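Long-range contacts in NS3-like protein (PDB 6M40), which probably couples nucleoside triphosphate hydrolysis to RNA unwinding as the helicase domain of a longer viral protein: residues K70-M75 with A86-T91; D110-L115 with K142-E147; D172-E177 with Y308-N313. All blocks are in the same frame, centred on the assembly; numbering follows the deposited sequence.

Contact 1. Residues K70-M75 with A86-T91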
loop_
_atom_site.group_PDB
_atom_site.type_symbol
_atom_site.label_atom_id
_atom_site.label_comp_id
_atom_site.label_asym_id
_atom_site.label_seq_id
_atom_site.Cartn_x
_atom_site.Cartn_y
_atom_site.Cartn_z
ATOM N N LYS A 70 17.296 23.213 3.236
ATOM C CA LYS A 70 16.796 24.256 4.128
ATOM C C LYS A 70 15.515 23.879 4.877
ATOM O O LYS A 70 15.520 22.919 5.653
ATOM C CB LYS A 70 16.613 25.560 3.334
ATOM C CG LYS A 70 17.945 26.211 2.950
ATOM C CD LYS A 70 17.805 27.501 2.143
ATOM C CE LYS A 70 19.130 27.859 1.465
ATOM N NZ LYS A 70 19.589 26.799 0.518
ATOM N N TRP A 71 14.423 24.623 4.677
ATOM C CA TRP A 71 13.269 24.571 5.583
ATOM C C TRP A 71 12.438 23.313 5.334
ATOM O O TRP A 71 11.362 23.351 4.732
ATOM C CB TRP A 71 12.386 25.807 5.405
ATOM C CG TRP A 71 12.892 27.080 5.996
ATOM C CD1 TRP A 71 14.013 27.759 5.636
ATOM C CD2 TRP A 71 12.262 27.856 7.023
ATOM N NE1 TRP A 71 14.133 28.902 6.388
ATOM C CE2 TRP A 71 13.070 28.985 7.246
ATOM C CE3 TRP A 71 11.097 27.702 7.780
ATOM C CZ2 TRP A 71 12.755 29.953 8.199
ATOM C CZ3 TRP A 71 10.788 28.666 8.727
ATOM C CH2 TRP A 71 11.612 29.775 8.927
ATOM N N VAL A 72 12.904 22.185 5.867
ATOM C CA VAL A 72 12.220 20.899 5.707
ATOM C C VAL A 72 11.759 20.400 7.073
ATOM O O VAL A 72 12.577 20.246 7.988
ATOM C CB VAL A 72 13.120 19.853 5.029
ATOM C CG1 VAL A 72 12.550 18.448 5.217
ATOM C CG2 VAL A 72 13.286 20.168 3.548
ATOM N N CYS A 73 10.458 20.124 7.199
ATOM C CA CYS A 73 9.864 19.617 8.428
ATOM C C CYS A 73 9.168 18.285 8.170
ATOM O O CYS A 73 8.627 18.054 7.087
ATOM C CB CYS A 73 8.832 20.598 9.016
ATOM S SG CYS A 73 9.490 22.058 9.861
ATOM N N ALA A 74 9.158 17.422 9.182
ATOM C CA ALA A 74 8.517 16.120 9.086
ATOM C C ALA A 74 7.184 16.106 9.825
ATOM O O ALA A 74 6.932 16.911 10.726
ATOM C CB ALA A 74 9.428 15.021 9.644
HETATM N N MSE A 75 6.338 15.159 9.434
HETATM C CA MSE A 75 5.034 14.977 10.045
HETATM C C MSE A 75 4.789 13.483 10.215
HETATM O O MSE A 75 4.261 12.834 9.319
HETATM C CB MSE A 75 3.943 15.619 9.183
HETATM C CG MSE A 75 2.640 15.846 9.890
HETATM SE SE MSE A 75 1.367 16.902 8.842
HETATM C CE MSE A 75 -0.001 17.083 10.207
ATOM N N ALA A 86 7.095 26.042 8.595
ATOM C CA ALA A 86 7.786 25.152 7.668
ATOM C C ALA A 86 7.463 25.558 6.235
ATOM O O ALA A 86 6.610 26.412 5.988
ATOM C CB ALA A 86 7.397 23.691 7.916
ATOM N N ARG A 87 8.162 24.922 5.288
ATOM C CA ARG A 87 7.945 25.159 3.860
ATOM C C ARG A 87 7.968 23.901 3.001
ATOM O O ARG A 87 7.511 23.965 1.856
ATOM C CB ARG A 87 8.993 26.134 3.309
ATOM C CG ARG A 87 8.543 27.586 3.267
ATOM C CD ARG A 87 9.209 28.360 2.135
ATOM N NE ARG A 87 10.655 28.488 2.300
ATOM C CZ ARG A 87 11.241 29.362 3.112
ATOM N NH1 ARG A 87 10.508 30.180 3.850
ATOM N NH2 ARG A 87 12.562 29.414 3.191
ATOM N N VAL A 88 8.483 22.773 3.483
ATOM C CA VAL A 88 8.424 21.499 2.770
ATOM C C VAL A 88 8.192 20.432 3.832
ATOM O O VAL A 88 9.072 20.184 4.662
ATOM C CB VAL A 88 9.700 21.196 1.968
ATOM C CG1 VAL A 88 9.830 19.697 1.733
ATOM C CG2 VAL A 88 9.689 21.940 0.639
ATOM N N VAL A 89 7.024 19.796 3.806
ATOM C CA VAL A 89 6.667 18.769 4.779
ATOM C C VAL A 89 6.740 17.410 4.099
ATOM O O VAL A 89 6.275 17.251 2.965
ATOM C CB VAL A 89 5.262 19.019 5.366
ATOM C CG1 VAL A 89 4.951 18.004 6.465
ATOM C CG2 VAL A 89 5.149 20.438 5.883
ATOM N N VAL A 90 7.332 16.437 4.777
ATOM C CA VAL A 90 7.294 15.052 4.338
ATOM C C VAL A 90 6.554 14.254 5.398
ATOM O O VAL A 90 6.773 14.443 6.600
ATOM C CB VAL A 90 8.702 14.464 4.095
ATOM C CG1 VAL A 90 9.427 15.236 3.014
ATOM C CG2 VAL A 90 9.498 14.448 5.379
ATOM N N THR A 91 5.695 13.352 4.949
ATOM C CA THR A 91 4.904 12.528 5.845
ATOM C C THR A 91 4.476 11.294 5.057
ATOM O O THR A 91 5.064 10.985 4.019
ATOM C CB THR A 91 3.734 13.350 6.413
ATOM O OG1 THR A 91 2.787 12.488 7.054
ATOM C CG2 THR A 91 3.051 14.171 5.331
#

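Contact 2. Residues D110-L115 with K142-E147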
loop_
_atom_site.group_PDB
_atom_site.type_symbol
_atom_site.label_atom_id
_atom_site.label_comp_id
_atom_site.label_asym_id
_atom_site.label_seq_id
_atom_site.Cartn_x
_atom_site.Cartn_y
_atom_site.Cartn_z
ATOM N N ASP A 110 -1.813 27.495 -2.951
ATOM C CA ASP A 110 -0.370 27.696 -3.005
ATOM C C ASP A 110 0.379 26.506 -2.424
ATOM O O ASP A 110 1.499 26.652 -1.930
ATOM C CB ASP A 110 0.022 28.978 -2.264
ATOM C CG ASP A 110 -0.319 28.937 -0.775
ATOM O OD1 ASP A 110 -1.300 28.271 -0.386
ATOM O OD2 ASP A 110 0.395 29.584 0.017
ATOM N N VAL A 111 -0.224 25.322 -2.471
ATOM C CA VAL A 111 0.375 24.111 -1.921
ATOM C C VAL A 111 0.452 23.074 -3.028
ATOM O O VAL A 111 -0.582 22.628 -3.548
ATOM C CB VAL A 111 -0.416 23.558 -0.725
ATOM C CG1 VAL A 111 0.302 22.350 -0.153
ATOM C CG2 VAL A 111 -0.605 24.623 0.338
ATOM N N SER A 112 1.672 22.666 -3.360
ATOM C CA SER A 112 1.922 21.603 -4.321
ATOM C C SER A 112 2.284 20.324 -3.573
ATOM O O SER A 112 2.779 20.357 -2.443
ATOM C CB SER A 112 3.031 22.001 -5.296
ATOM O OG SER A 112 2.557 22.977 -6.199
ATOM N N TYR A 113 1.998 19.188 -4.204
ATOM C CA TYR A 113 2.139 17.883 -3.571
ATOM C C TYR A 113 3.072 17.023 -4.418
ATOM O O TYR A 113 3.201 17.231 -5.627
ATOM C CB TYR A 113 0.744 17.242 -3.365
ATOM C CG TYR A 113 -0.229 18.181 -2.638
ATOM C CD1 TYR A 113 -0.923 19.176 -3.332
ATOM C CD2 TYR A 113 -0.434 18.092 -1.259
ATOM C CE1 TYR A 113 -1.795 20.045 -2.681
ATOM C CE2 TYR A 113 -1.313 18.967 -0.596
ATOM C CZ TYR A 113 -1.986 19.934 -1.320
ATOM O OH TYR A 113 -2.854 20.798 -0.690
ATOM N N VAL A 114 3.790 16.111 -3.762
ATOM C CA VAL A 114 4.585 15.082 -4.432
ATOM C C VAL A 114 4.239 13.760 -3.761
ATOM O O VAL A 114 4.513 13.581 -2.568
ATOM C CB VAL A 114 6.105 15.340 -4.338
ATOM C CG1 VAL A 114 6.872 14.086 -4.715
ATOM C CG2 VAL A 114 6.530 16.506 -5.232
ATOM N N LEU A 115 3.651 12.839 -4.513
ATOM C CA LEU A 115 3.198 11.568 -3.971
ATOM C C LEU A 115 3.997 10.426 -4.576
ATOM O O LEU A 115 4.158 10.351 -5.796
ATOM C CB LEU A 115 1.712 11.358 -4.246
ATOM C CG LEU A 115 0.697 12.110 -3.382
ATOM C CD1 LEU A 115 0.822 13.610 -3.501
ATOM C CD2 LEU A 115 -0.686 11.643 -3.801
ATOM N N LYS A 142 -2.568 27.716 -8.251
ATOM C CA LYS A 142 -1.168 28.053 -8.485
ATOM C C LYS A 142 -0.270 27.024 -7.812
ATOM O O LYS A 142 0.646 27.339 -7.050
ATOM C CB LYS A 142 -0.876 29.472 -8.006
ATOM C CG LYS A 142 -1.335 30.527 -9.005
ATOM C CD LYS A 142 -1.595 31.871 -8.356
ATOM C CE LYS A 142 -2.739 32.601 -9.045
ATOM N NZ LYS A 142 -3.446 33.514 -8.107
ATOM N N ALA A 143 -0.543 25.755 -8.107
ATOM C CA ALA A 143 0.214 24.639 -7.565
ATOM C C ALA A 143 0.045 23.452 -8.504
ATOM O O ALA A 143 -0.879 23.411 -9.317
ATOM C CB ALA A 143 -0.246 24.288 -6.147
ATOM N N ALA A 144 0.953 22.490 -8.383
ATOM C CA ALA A 144 0.933 21.284 -9.196
ATOM C C ALA A 144 1.125 20.066 -8.302
ATOM O O ALA A 144 1.484 20.183 -7.123
ATOM C CB ALA A 144 2.026 21.323 -10.277
ATOM N N CYS A 145 0.876 18.884 -8.877
ATOM C CA CYS A 145 1.146 17.608 -8.228
ATOM C C CYS A 145 2.107 16.805 -9.096
ATOM O O CYS A 145 2.111 16.928 -10.322
ATOM C CB CYS A 145 -0.151 16.811 -7.991
ATOM S SG CYS A 145 0.054 15.141 -7.311
ATOM N N ILE A 146 2.915 15.971 -8.452
ATOM C CA ILE A 146 3.780 15.032 -9.144
ATOM C C ILE A 146 3.487 13.646 -8.584
ATOM O O ILE A 146 3.827 13.350 -7.431
ATOM C CB ILE A 146 5.264 15.387 -9.000
ATOM C CG1 ILE A 146 5.547 16.711 -9.715
ATOM C CG2 ILE A 146 6.135 14.280 -9.583
ATOM C CD1 ILE A 146 6.970 17.174 -9.621
ATOM N N GLU A 147 2.865 12.804 -9.398
ATOM C CA GLU A 147 2.638 11.409 -9.069
ATOM C C GLU A 147 3.772 10.553 -9.615
ATOM O O GLU A 147 4.230 10.757 -10.743
ATOM C CB GLU A 147 1.323 10.917 -9.671
ATOM C CG GLU A 147 0.103 11.085 -8.818
ATOM C CD GLU A 147 -1.087 10.381 -9.419
ATOM O OE1 GLU A 147 -0.889 9.379 -10.138
ATOM O OE2 GLU A 147 -2.218 10.836 -9.187
#

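Contact 3. Residues D172-E177 with Y308-N313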
loop_
_atom_site.group_PDB
_atom_site.type_symbol
_atom_site.label_atom_id
_atom_site.label_comp_id
_atom_site.label_asym_id
_atom_site.label_seq_id
_atom_site.Cartn_x
_atom_site.Cartn_y
_atom_site.Cartn_z
ATOM N N ASP A 172 14.874 -13.596 -14.037
ATOM C CA ASP A 172 13.545 -14.161 -13.849
ATOM C C ASP A 172 13.583 -15.648 -14.164
ATOM O O ASP A 172 13.935 -16.046 -15.280
ATOM C CB ASP A 172 12.524 -13.455 -14.738
ATOM C CG ASP A 172 12.320 -12.020 -14.340
ATOM O OD1 ASP A 172 11.807 -11.786 -13.226
ATOM O OD2 ASP A 172 12.704 -11.128 -15.124
ATOM N N ARG A 173 13.212 -16.461 -13.184
ATOM C CA ARG A 173 13.179 -17.903 -13.323
ATOM C C ARG A 173 11.802 -18.392 -12.905
ATOM O O ARG A 173 10.944 -17.612 -12.480
ATOM C CB ARG A 173 14.296 -18.556 -12.504
ATOM C CG ARG A 173 15.684 -18.149 -12.969
ATOM C CD ARG A 173 16.761 -18.806 -12.136
ATOM N NE ARG A 173 18.100 -18.377 -12.523
ATOM C CZ ARG A 173 19.214 -18.809 -11.945
ATOM N NH1 ARG A 173 19.152 -19.687 -10.953
ATOM N NH2 ARG A 173 20.395 -18.364 -12.357
ATOM N N VAL A 174 11.593 -19.697 -13.030
ATOM C CA VAL A 174 10.270 -20.285 -12.878
ATOM C C VAL A 174 10.411 -21.646 -12.218
ATOM O O VAL A 174 11.084 -22.533 -12.756
ATOM C CB VAL A 174 9.551 -20.422 -14.231
ATOM C CG1 VAL A 174 8.365 -21.328 -14.092
ATOM C CG2 VAL A 174 9.123 -19.054 -14.748
ATOM N N TYR A 175 9.769 -21.814 -11.067
ATOM C CA TYR A 175 9.679 -23.096 -10.387
ATOM C C TYR A 175 8.314 -23.710 -10.657
ATOM O O TYR A 175 7.293 -23.017 -10.631
ATOM C CB TYR A 175 9.903 -22.929 -8.883
ATOM C CG TYR A 175 8.838 -22.115 -8.180
ATOM C CD1 TYR A 175 7.683 -22.719 -7.706
ATOM C CD2 TYR A 175 8.992 -20.750 -7.981
ATOM C CE1 TYR A 175 6.713 -21.992 -7.068
ATOM C CE2 TYR A 175 8.021 -20.011 -7.335
ATOM C CZ TYR A 175 6.879 -20.635 -6.881
ATOM O OH TYR A 175 5.892 -19.915 -6.235
ATOM N N ASN A 176 8.302 -25.015 -10.926
ATOM C CA ASN A 176 7.075 -25.737 -11.220
ATOM C C ASN A 176 6.626 -26.638 -10.084
ATOM O O ASN A 176 5.533 -27.209 -10.162
ATOM C CB ASN A 176 7.261 -26.598 -12.480
ATOM C CG ASN A 176 7.339 -25.773 -13.752
ATOM O OD1 ASN A 176 6.332 -25.552 -14.426
ATOM N ND2 ASN A 176 8.542 -25.327 -14.095
ATOM N N GLU A 177 7.436 -26.781 -9.040
ATOM C CA GLU A 177 7.315 -27.893 -8.106
ATOM C C GLU A 177 6.952 -27.462 -6.692
ATOM O O GLU A 177 6.935 -28.305 -5.788
ATOM C CB GLU A 177 8.635 -28.674 -8.087
ATOM C CG GLU A 177 9.061 -29.209 -9.453
ATOM C CD GLU A 177 10.571 -29.366 -9.595
ATOM O OE1 GLU A 177 11.320 -28.474 -9.141
ATOM O OE2 GLU A 177 11.009 -30.380 -10.176
ATOM N N TYR A 308 14.633 -13.631 -9.215
ATOM C CA TYR A 308 13.203 -13.595 -8.930
ATOM C C TYR A 308 12.572 -14.901 -9.376
ATOM O O TYR A 308 12.626 -15.246 -10.561
ATOM C CB TYR A 308 12.535 -12.413 -9.635
ATOM C CG TYR A 308 11.032 -12.349 -9.428
ATOM C CD1 TYR A 308 10.498 -12.126 -8.169
ATOM C CD2 TYR A 308 10.149 -12.495 -10.494
ATOM C CE1 TYR A 308 9.132 -12.063 -7.973
ATOM C CE2 TYR A 308 8.784 -12.432 -10.307
ATOM C CZ TYR A 308 8.280 -12.214 -9.038
ATOM O OH TYR A 308 6.920 -12.151 -8.832
ATOM N N TYR A 309 11.946 -15.602 -8.436
ATOM C CA TYR A 309 11.331 -16.902 -8.677
ATOM C C TYR A 309 9.819 -16.781 -8.506
ATOM O O TYR A 309 9.331 -16.569 -7.392
ATOM C CB TYR A 309 11.923 -17.946 -7.732
ATOM C CG TYR A 309 13.419 -18.080 -7.889
ATOM C CD1 TYR A 309 14.294 -17.254 -7.191
ATOM C CD2 TYR A 309 13.957 -19.027 -8.746
ATOM C CE1 TYR A 309 15.667 -17.379 -7.343
ATOM C CE2 TYR A 309 15.312 -19.157 -8.902
ATOM C CZ TYR A 309 16.168 -18.334 -8.202
ATOM O OH TYR A 309 17.528 -18.479 -8.375
ATOM N N ARG A 310 9.082 -16.912 -9.614
ATOM C CA ARG A 310 7.630 -16.997 -9.650
ATOM C C ARG A 310 7.210 -18.398 -10.094
ATOM O O ARG A 310 7.957 -19.070 -10.811
ATOM C CB ARG A 310 7.036 -15.969 -10.619
ATOM C CG ARG A 310 7.096 -16.410 -12.074
ATOM C CD ARG A 310 6.573 -15.348 -13.024
ATOM N NE ARG A 310 6.878 -15.694 -14.410
ATOM C CZ ARG A 310 8.039 -15.433 -15.004
ATOM N NH1 ARG A 310 9.008 -14.827 -14.333
ATOM N NH2 ARG A 310 8.232 -15.785 -16.266
ATOM N N PRO A 311 6.022 -18.867 -9.713
ATOM C CA PRO A 311 5.598 -20.199 -10.164
ATOM C C PRO A 311 5.235 -20.199 -11.641
ATOM O O PRO A 311 4.658 -19.241 -12.160
ATOM C CB PRO A 311 4.384 -20.513 -9.285
ATOM C CG PRO A 311 3.874 -19.191 -8.837
ATOM C CD PRO A 311 5.059 -18.264 -8.771
ATOM N N ALA A 312 5.601 -21.292 -12.318
ATOM C CA ALA A 312 5.265 -21.451 -13.729
ATOM C C ALA A 312 3.796 -21.143 -13.973
ATOM O O ALA A 312 3.446 -20.365 -14.868
ATOM C CB ALA A 312 5.592 -22.873 -14.193
ATOM N N ASN A 313 2.923 -21.748 -13.170
ATOM C CA ASN A 313 1.482 -21.559 -13.291
ATOM C C ASN A 313 1.093 -20.251 -12.596
ATOM O O ASN A 313 0.412 -20.222 -11.570
ATOM C CB ASN A 313 0.742 -22.758 -12.705
ATOM C CG ASN A 313 0.865 -24.009 -13.562
ATOM O OD1 ASN A 313 1.558 -24.019 -14.577
ATOM N ND2 ASN A 313 0.188 -25.073 -13.150
#

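Contact 1. Residues K70-M75 with A86-T91
Cys73 and Val90 carry the backbone pairing of these two parallel strands, together with Val88 and Met75. The amide of Cys73 donates to the carbonyl of Val88 (N to O 2.9 Å, 163° at the hydrogen), and the carbonyl of Cys73 receives the amide of Val90 (O to N 3.1 Å). Val90 O in turn accepts Met75 N at 3.0 Å. At the C-terminal end a side chain takes over from the backbone: Thr91 OG1 donates to Met75 O at 2.7 Å. A chi1 of 167° swings the hydroxyl away from Thr91 N and onto that carbonyl. At the other end the bond from Val88 N to Trp71 O is weak, 3.2 Å long and bent.

Beyond it the pairing gives way to a cation-pi contact. The Arg87 chain bends at chi3 and brings its guanidinium over one face of the Trp71 indole, with CZ 4.1 Å from the centroid of the five-membered ring; the two planes are inclined by 33°, so the guanidinium lies tilted over the ring.

Packing is divided between the two faces of the sheet. On one, Val72 CG2 meets Val88 CG1 at 3.9 Å and Ala74 lies near Val90, with Leu63 of helix 56-64 touching both Val72 and Val90. On the other, Cys73 SG meets the methyl of Ala86, and Met75 CB rests against Val89 CG1 at 3.8 Å; Tyr99 of helix 93-102 touches Met75, which is a selenomethionine here. Strand 48-53 hydrogen-bonds to the far side of 88-92. Strand 72-75 is the outermost strand at this end of the parallel sheet of the RecA-like DEAD domain.

Contact 2. Residues D110-L115 with K142-E147
Ser112 and Ala144 start the pairing through a side chain: Ser112 OG accepts the amide of Ala144 (OG to N 2.8 Å, 162° at the hydrogen). With chi1 at -73° the hydroxyl stands beside the serine's own backbone N, within reach of that amide. From there the bonds are backbone to backbone. Tyr113 N donates to Ala144 O at 3.1 Å, Ile146 N to Tyr113 O at 3.1 Å, and Leu115 N to Ile146 O at 3.0 Å, the zigzag expected of parallel strands; the short strand axes differ in direction by only 4°.

Side-chain contact is lighter. Val114 and Ile146 project together from the same face, with Val114 CG2 4.1 Å from Ile146 CB, while on the opposite face Leu115 CD1 approaches Cys145 SG at 4.2 Å.

Outside the pair, Ser46 OG makes a weak hydrogen bond with Ser112 OG, and His133 holds the carboxylate of Glu147. Helix 31-42 covers the Val114 and Ile146 face through Leu42 and Tyr38, and helix 123-136, the crossover of this beta-alpha-beta unit, packs Ile132 on Tyr113 and Cys145. Strand 48-53 flanks 111-116, and strand 20-24 flanks 145-149.

Contact 3. Residues D172-E177 with Y308-N313
The Tyr175 ring lies along Pro311, the proline over one face of the phenol: Pro311 CA is 3.7 Å from the ring centroid, a CH-pi contact offset toward the rim. The tyrosine's chi1 of 65° sets CG between backbone N and carbonyl carbon, turning the ring over strand 306-311, so that its OH reaches the next strand, 264-276, and hydrogen-bonds to Asp267 O.

Arg173 and Tyr309 also run alongside each other. The aliphatic part makes the contact, Arg173 CD to Tyr309 CE2 at 3.6 Å, while guanidinium and ring stand at 90°; the Tyr309 ring itself stacks with Phe266. On the other face Val174 CG2 sits over the guanidinium of Arg310, 3.7 Å from NH2. Asp172 OD1 reaches the edge of the Tyr308 ring, 3.3 Å from CD2, its carboxylate turned 87° to the ring and salt-bridged to Arg297.

Backbone hydrogen bonds of the parallel-strand kind set this register: Arg173 N to Tyr308 O and Ala312 N to Tyr175 O, each 2.9 Å, with Tyr175 N to Arg310 O longer at 3.3 Å. Strand 306-311 also pairs with 264-276, so 170-175 extends the sheet of the second RecA-like domain that NS3-type helicases share.

In the fold
Contacts 1 and 2 belong to one parallel sheet, their centres 14 Å apart and their nearest atoms about 7 Å; strand 48-53 runs between them, bonded to 88-92 on one side and 111-116 on the other. Contact 3 lies across the chain's centre, 43 Å from contact 1 and 41 Å from contact 2 between centres, in the sheet of the second domain. Strands 145-149 and 170-175 are consecutive, so the chain passes there from one sheet to the other. Strand 111-116 leads into the DExH sequence, and Arg297, beside contact 3, belongs to the QRRGRIGR motif; in related helicases such motifs face the ATP cleft between domains.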